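Local coordinates for protein putative cytochrome P450 120 (Synechocystis sp., PDB 2VE3) that binds heme and retinoic acid and probably acts as a cytochrome P450 monooxygenase, at residues A[237-241]-A[242-246]; A[305-308]-A[309-313]. One frame throughout, in Å; residues are numbered along the deposited sequence.

The two interactions illustrate how helices are secured locally, one at its start and another along its body. Interaction 1 lies at the periphery, where a loop turns into helix 241-272: it is partly buried, and a serine, a water and a leucine pair finish the helix end. Interaction 2 is buried and wholly within helix 302-314, where regular backbone bonds set out a charged side and an apolar one. The centres of interactions 1 and 2 are about 36 Å apart, on opposite sides of the chain's centre, and the two do not touch. They are nevertheless connected through helix 241-272, which begins in interaction 1 and whose later turns pack against interaction 2.

Interaction 1 (A[237-241]-A[242-246]); sequences QPLSL and PELKD
Ser-240 O receives the N-H of Leu-244 at 2.8 Å and Leu-241 O that of Lys-245 at 3.0 Å, two successive i to i+4 bonds that open helix 241-272. Ser-240 is the N-cap. Its hydroxyl lies between its own backbone N and carbonyl carbon (chi1 66°), a torsion that turns OG back over the first turn, where it accepts the N-H of Glu-243 at 3.2 Å. A water extends the cap: it accepts from Ser-240 N at 2.7 Å, lies 2.8 Å from Ser-240 OG, and donates to Glu-243 OE1. In a capping box the N3 carboxylate would take the N-cap N-H directly; here the extended Glu-243 chain reaches it through the water. Leu-239, just before the cap, and Leu-244, in the first turn, add a hydrophobic staple, with CB of Leu-239 4.0 Å from CD2 of Leu-244 and the two side chains crossing at a slant. The CD2 branch of Leu-239 leans against the carboxylate end of Glu-243. Helix 241-272 is the long central helix of the P450 fold, which runs on through the protein core. CD1 of Leu-241 lies across the aliphatic part of Lys-245, one turn further on, 3.9 Å from its CG. The remaining charges have partners outside: Glu-243 OE2 forms a salt bridge with Arg-104, and Lys-245 NZ one with Glu-208 on helix 192-215. Leu-244 also packs on Leu-228 and Leu-229 of helix 224-230 and on Ile-211 of helix 192-215.

Interaction 2 (A[305-308]-A[309-313]); sequences DQVL and QEVLR
Successive turns of one helix meet here, Asp-305 to Leu-308 bonding to Gln-309 to Leu-312 in the buried helix 302-314, the K helix of the P450 fold. Four i to i+4 backbone bonds join them, from Val-311 N to Val-307 O at 2.8 Å to Leu-312 N to Leu-308 O at 3.2 Å. On the apolar side, CG2 of Val-311 rests on Val-307 O at 3.4 Å and looks loosely across to CG1 of Val-307. The charged side carries the ExxR motif, Glu-310 and Arg-313. Glu-310 bends at chi2 (64°), bringing its carboxylate alongside the next turn, and Arg-313 grips it side-on with two nearly straight bonds: NE to Glu-310 OE1 at 2.9 Å and NH2 to Glu-310 OE2 at 2.7 Å. The carboxylate lies at the guanidinium edge, and both oxygens are met on their syn sides, 30° out of the carboxylate plane. Arg-313 NH1 bonds to Pro-359 O and His-350 O. Arg-366 also forms a salt bridge with Glu-310 OE2, completing the Glu-Arg-Arg triad known from this family. A glutamine in place of Glu-310 would probably leave both arginines without their shared negative charge and break the two-pronged grip of Arg-313. Leu-312 touches the heme and Met-401 of helix 394-411, while Val-307, Leu-308 and Val-311 pack on helix 241-272, with Val-307 also reaching helix 274-285.

Interaction 1 (A[237-241]-A[242-246])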
ATOM      1  N   GLN A 237      -7.463  23.531 -18.136  1.00 23.73           N
ATOM      2  CA  GLN A 237      -7.460  24.184 -16.829  1.00 23.74           C
ATOM      3  C   GLN A 237      -6.485  23.522 -15.841  1.00 24.19           C
ATOM      4  O   GLN A 237      -6.379  22.285 -15.803  1.00 24.07           O
ATOM      5  CB  GLN A 237      -8.868  24.173 -16.231  1.00 23.99           C
ATOM      6  CG  GLN A 237      -9.917  24.935 -17.026  1.00 23.50           C
ATOM      7  CD  GLN A 237      -9.491  26.355 -17.354  1.00 23.58           C
ATOM      8  OE1 GLN A 237      -9.106  27.118 -16.480  1.00 22.69           O
ATOM      9  NE2 GLN A 237      -9.537  26.700 -18.632  1.00 25.41           N
ATOM     10  N   PRO A 238      -5.773  24.338 -15.030  1.00 24.28           N
ATOM     11  CA  PRO A 238      -4.897  23.782 -13.990  1.00 23.98           C
ATOM     12  C   PRO A 238      -5.686  23.111 -12.862  1.00 24.02           C
ATOM     13  O   PRO A 238      -6.896  23.328 -12.737  1.00 24.00           O
ATOM     14  CB  PRO A 238      -4.161  25.011 -13.455  1.00 23.65           C
ATOM     15  CG  PRO A 238      -5.052  26.156 -13.772  1.00 24.61           C
ATOM     16  CD  PRO A 238      -5.731  25.815 -15.056  1.00 24.09           C
ATOM     17  N   LEU A 239      -5.007  22.286 -12.064  1.00 23.74           N
ATOM     18  CA  LEU A 239      -5.606  21.742 -10.854  1.00 23.24           C
ATOM     19  C   LEU A 239      -5.678  22.857  -9.828  1.00 23.11           C
ATOM     20  O   LEU A 239      -4.716  23.616  -9.661  1.00 22.47           O
ATOM     21  CB  LEU A 239      -4.770  20.611 -10.273  1.00 22.94           C
ATOM     22  CG  LEU A 239      -4.424  19.372 -11.094  1.00 23.55           C
ATOM     23  CD1 LEU A 239      -3.827  18.324 -10.141  1.00 21.69           C
ATOM     24  CD2 LEU A 239      -5.634  18.813 -11.841  1.00 23.16           C
ATOM     25  N   SER A 240      -6.813  22.944  -9.141  1.00 23.05           N
ATOM     26  CA  SER A 240      -6.981  23.918  -8.072  1.00 23.51           C
ATOM     27  C   SER A 240      -6.001  23.632  -6.949  1.00 23.52           C
ATOM     28  O   SER A 240      -5.446  22.528  -6.863  1.00 24.31           O
ATOM     29  CB  SER A 240      -8.414  23.893  -7.534  1.00 23.78           C
ATOM     30  OG  SER A 240      -8.704  22.652  -6.894  1.00 22.85           O
ATOM     31  N   LEU A 241      -5.788  24.629  -6.094  1.00 23.68           N
ATOM     32  CA  LEU A 241      -4.982  24.461  -4.886  1.00 23.60           C
ATOM     33  C   LEU A 241      -5.526  23.383  -3.939  1.00 23.18           C
ATOM     34  O   LEU A 241      -4.754  22.537  -3.499  1.00 23.56           O
ATOM     35  CB  LEU A 241      -4.786  25.801  -4.146  1.00 24.01           C
ATOM     36  CG  LEU A 241      -4.057  25.729  -2.795  1.00 23.90           C
ATOM     37  CD1 LEU A 241      -2.577  25.397  -2.975  1.00 22.60           C
ATOM     38  CD2 LEU A 241      -4.240  27.021  -2.005  1.00 24.37           C
ATOM     39  N   PRO A 242      -6.834  23.414  -3.606  1.00 22.55           N
ATOM     40  CA  PRO A 242      -7.359  22.334  -2.768  1.00 22.58           C
ATOM     41  C   PRO A 242      -7.132  20.925  -3.355  1.00 22.00           C
ATOM     42  O   PRO A 242      -6.836  19.991  -2.608  1.00 22.30           O
ATOM     43  CB  PRO A 242      -8.862  22.671  -2.658  1.00 22.79           C
ATOM     44  CG  PRO A 242      -8.900  24.198  -2.820  1.00 23.15           C
ATOM     45  CD  PRO A 242      -7.876  24.416  -3.908  1.00 23.05           C
ATOM     46  N   GLU A 243      -7.252  20.786  -4.674  1.00 21.43           N
ATOM     47  CA  GLU A 243      -6.956  19.518  -5.339  1.00 20.74           C
ATOM     48  C   GLU A 243      -5.467  19.150  -5.311  1.00 20.75           C
ATOM     49  O   GLU A 243      -5.109  17.974  -5.081  1.00 21.09           O
ATOM     50  CB  GLU A 243      -7.503  19.482  -6.771  1.00 21.04           C
ATOM     51  CG  GLU A 243      -6.973  18.290  -7.556  1.00 19.73           C
ATOM     52  CD  GLU A 243      -7.909  17.766  -8.608  1.00 22.77           C
ATOM     53  OE1 GLU A 243      -8.866  18.494  -9.015  1.00 21.82           O
ATOM     54  OE2 GLU A 243      -7.677  16.598  -9.023  1.00 20.50           O
ATOM     55  N   LEU A 244      -4.612  20.148  -5.543  1.00 20.31           N
ATOM     56  CA  LEU A 244      -3.153  19.990  -5.463  1.00 20.01           C
ATOM     57  C   LEU A 244      -2.702  19.446  -4.109  1.00 20.21           C
ATOM     58  O   LEU A 244      -1.856  18.553  -4.037  1.00 19.92           O
ATOM     59  CB  LEU A 244      -2.459  21.328  -5.705  1.00 20.73           C
ATOM     60  CG  LEU A 244      -2.390  21.920  -7.121  1.00 21.12           C
ATOM     61  CD1 LEU A 244      -1.852  23.367  -7.102  1.00 19.90           C
ATOM     62  CD2 LEU A 244      -1.538  21.043  -8.004  1.00 19.36           C
ATOM     63  N   LYS A 245      -3.265  20.003  -3.038  1.00 19.75           N
ATOM     64  CA  LYS A 245      -2.922  19.587  -1.689  1.00 19.88           C
ATOM     65  C   LYS A 245      -3.434  18.181  -1.341  1.00 19.55           C
ATOM     66  O   LYS A 245      -2.719  17.411  -0.718  1.00 19.45           O
ATOM     67  CB  LYS A 245      -3.409  20.622  -0.692  1.00 20.17           C
ATOM     68  CG  LYS A 245      -2.931  22.037  -1.022  1.00 19.98           C
ATOM     69  CD  LYS A 245      -3.115  22.997   0.127  1.00 22.31           C
ATOM     70  CE  LYS A 245      -4.540  23.133   0.571  1.00 22.91           C
ATOM     71  NZ  LYS A 245      -4.585  24.117   1.687  1.00 24.62           N
ATOM     72  N   ASP A 246      -4.669  17.867  -1.736  1.00 19.83           N
ATOM     73  CA  ASP A 246      -5.249  16.530  -1.545  1.00 19.84           C
ATOM     74  C   ASP A 246      -4.483  15.461  -2.329  1.00 20.06           C
ATOM     75  O   ASP A 246      -4.306  14.342  -1.846  1.00 19.66           O
ATOM     76  CB  ASP A 246      -6.726  16.508  -1.947  1.00 19.39           C
ATOM     77  CG  ASP A 246      -7.667  16.873  -0.794  1.00 20.19           C
ATOM     78  OD1 ASP A 246      -7.178  17.272   0.285  1.00 20.37           O
ATOM     79  OD2 ASP A 246      -8.903  16.749  -0.964  1.00 18.36           O
TER
HETATM   80  O   HOH W   1      -8.866  21.256  -9.315  1.00 26.15           O

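Interaction 2 (A[305-308]-A[309-313])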
ATOM      1  N   ASP A 305      13.146 -10.290  -8.289  1.00 19.75           N
ATOM      2  CA  ASP A 305      11.787 -10.100  -8.788  1.00 19.72           C
ATOM      3  C   ASP A 305      10.794 -11.117  -8.213  1.00 19.82           C
ATOM      4  O   ASP A 305       9.714 -10.729  -7.756  1.00 19.59           O
ATOM      5  CB  ASP A 305      11.743 -10.170 -10.315  1.00 20.14           C
ATOM      6  CG  ASP A 305      12.173  -8.881 -10.988  1.00 21.00           C
ATOM      7  OD1 ASP A 305      12.468  -7.870 -10.310  1.00 22.59           O
ATOM      8  OD2 ASP A 305      12.225  -8.890 -12.231  1.00 24.28           O
ATOM      9  N   GLN A 306      11.154 -12.409  -8.265  1.00 19.29           N
ATOM     10  CA  GLN A 306      10.319 -13.494  -7.710  1.00 19.25           C
ATOM     11  C   GLN A 306      10.073 -13.394  -6.197  1.00 18.19           C
ATOM     12  O   GLN A 306       8.964 -13.620  -5.722  1.00 17.44           O
ATOM     13  CB  GLN A 306      10.962 -14.843  -7.980  1.00 19.63           C
ATOM     14  CG  GLN A 306      10.859 -15.324  -9.424  1.00 21.53           C
ATOM     15  CD  GLN A 306      11.434 -16.721  -9.579  1.00 24.12           C
ATOM     16  OE1 GLN A 306      11.172 -17.621  -8.762  1.00 23.33           O
ATOM     17  NE2 GLN A 306      12.233 -16.907 -10.623  1.00 25.74           N
ATOM     18  N   VAL A 307      11.136 -13.115  -5.453  1.00 18.21           N
ATOM     19  CA  VAL A 307      11.066 -12.975  -3.987  1.00 17.89           C
ATOM     20  C   VAL A 307      10.082 -11.850  -3.624  1.00 18.16           C
ATOM     21  O   VAL A 307       9.263 -11.976  -2.693  1.00 18.61           O
ATOM     22  CB  VAL A 307      12.477 -12.703  -3.426  1.00 17.48           C
ATOM     23  CG1 VAL A 307      12.436 -12.337  -1.947  1.00 17.30           C
ATOM     24  CG2 VAL A 307      13.371 -13.901  -3.668  1.00 16.47           C
ATOM     25  N   LEU A 308      10.147 -10.759  -4.378  1.00 17.90           N
ATOM     26  CA  LEU A 308       9.341  -9.589  -4.065  1.00 17.98           C
ATOM     27  C   LEU A 308       7.863  -9.803  -4.415  1.00 17.63           C
ATOM     28  O   LEU A 308       6.996  -9.409  -3.637  1.00 17.84           O
ATOM     29  CB  LEU A 308       9.956  -8.318  -4.671  1.00 17.80           C
ATOM     30  CG  LEU A 308      11.340  -7.922  -4.149  1.00 17.92           C
ATOM     31  CD1 LEU A 308      11.906  -6.733  -4.936  1.00 19.69           C
ATOM     32  CD2 LEU A 308      11.338  -7.611  -2.644  1.00 18.13           C
ATOM     33  N   GLN A 309       7.583 -10.503  -5.521  1.00 16.84           N
ATOM     34  CA  GLN A 309       6.227 -11.001  -5.797  1.00 16.56           C
ATOM     35  C   GLN A 309       5.669 -11.847  -4.637  1.00 15.86           C
ATOM     36  O   GLN A 309       4.488 -11.741  -4.288  1.00 14.20           O
ATOM     37  CB  GLN A 309       6.185 -11.855  -7.088  1.00 17.41           C
ATOM     38  CG  GLN A 309       6.414 -11.099  -8.443  1.00 18.31           C
ATOM     39  CD  GLN A 309       5.230 -10.249  -8.863  1.00 20.04           C
ATOM     40  OE1 GLN A 309       4.954  -9.198  -8.271  1.00 24.33           O
ATOM     41  NE2 GLN A 309       4.531 -10.687  -9.898  1.00 19.85           N
ATOM     42  N   GLU A 310       6.527 -12.690  -4.059  1.00 15.00           N
ATOM     43  CA  GLU A 310       6.117 -13.613  -3.008  1.00 15.88           C
ATOM     44  C   GLU A 310       5.990 -12.972  -1.608  1.00 15.11           C
ATOM     45  O   GLU A 310       5.125 -13.375  -0.818  1.00 15.43           O
ATOM     46  CB  GLU A 310       7.020 -14.865  -3.002  1.00 15.64           C
ATOM     47  CG  GLU A 310       6.790 -15.865  -1.863  1.00 16.90           C
ATOM     48  CD  GLU A 310       5.422 -16.528  -1.864  1.00 18.46           C
ATOM     49  OE1 GLU A 310       4.512 -16.097  -2.606  1.00 22.28           O
ATOM     50  OE2 GLU A 310       5.254 -17.507  -1.106  1.00 15.36           O
ATOM     51  N   VAL A 311       6.832 -11.983  -1.313  1.00 15.17           N
ATOM     52  CA  VAL A 311       6.653 -11.143  -0.103  1.00 14.90           C
ATOM     53  C   VAL A 311       5.255 -10.506  -0.125  1.00 15.27           C
ATOM     54  O   VAL A 311       4.482 -10.673   0.819  1.00 16.14           O
ATOM     55  CB  VAL A 311       7.772 -10.052   0.049  1.00 14.63           C
ATOM     56  CG1 VAL A 311       7.405  -9.039   1.106  1.00 15.92           C
ATOM     57  CG2 VAL A 311       9.106 -10.674   0.422  1.00 13.47           C
ATOM     58  N   LEU A 312       4.929  -9.802  -1.214  1.00 15.39           N
ATOM     59  CA  LEU A 312       3.619  -9.138  -1.395  1.00 15.40           C
ATOM     60  C   LEU A 312       2.451 -10.124  -1.395  1.00 15.48           C
ATOM     61  O   LEU A 312       1.316  -9.763  -1.050  1.00 15.57           O
ATOM     62  CB  LEU A 312       3.590  -8.325  -2.707  1.00 15.36           C
ATOM     63  CG  LEU A 312       4.559  -7.138  -2.879  1.00 15.17           C
ATOM     64  CD1 LEU A 312       4.423  -6.510  -4.252  1.00 16.52           C
ATOM     65  CD2 LEU A 312       4.416  -6.082  -1.787  1.00 13.81           C
ATOM     66  N   ARG A 313       2.729 -11.362  -1.819  1.00 15.06           N
ATOM     67  CA  ARG A 313       1.720 -12.402  -1.849  1.00 14.57           C
ATOM     68  C   ARG A 313       1.416 -12.816  -0.415  1.00 14.09           C
ATOM     69  O   ARG A 313       0.270 -12.777   0.015  1.00 13.37           O
ATOM     70  CB  ARG A 313       2.190 -13.602  -2.704  1.00 14.36           C
ATOM     71  CG  ARG A 313       1.088 -14.557  -3.166  1.00 15.40           C
ATOM     72  CD  ARG A 313       0.682 -15.582  -2.084  1.00 17.39           C
ATOM     73  NE  ARG A 313       1.819 -16.326  -1.519  1.00 20.17           N
ATOM     74  CZ  ARG A 313       1.743 -17.177  -0.489  1.00 18.10           C
ATOM     75  NH1 ARG A 313       0.588 -17.424   0.105  1.00 15.57           N
ATOM     76  NH2 ARG A 313       2.834 -17.779  -0.047  1.00 15.25           N
TER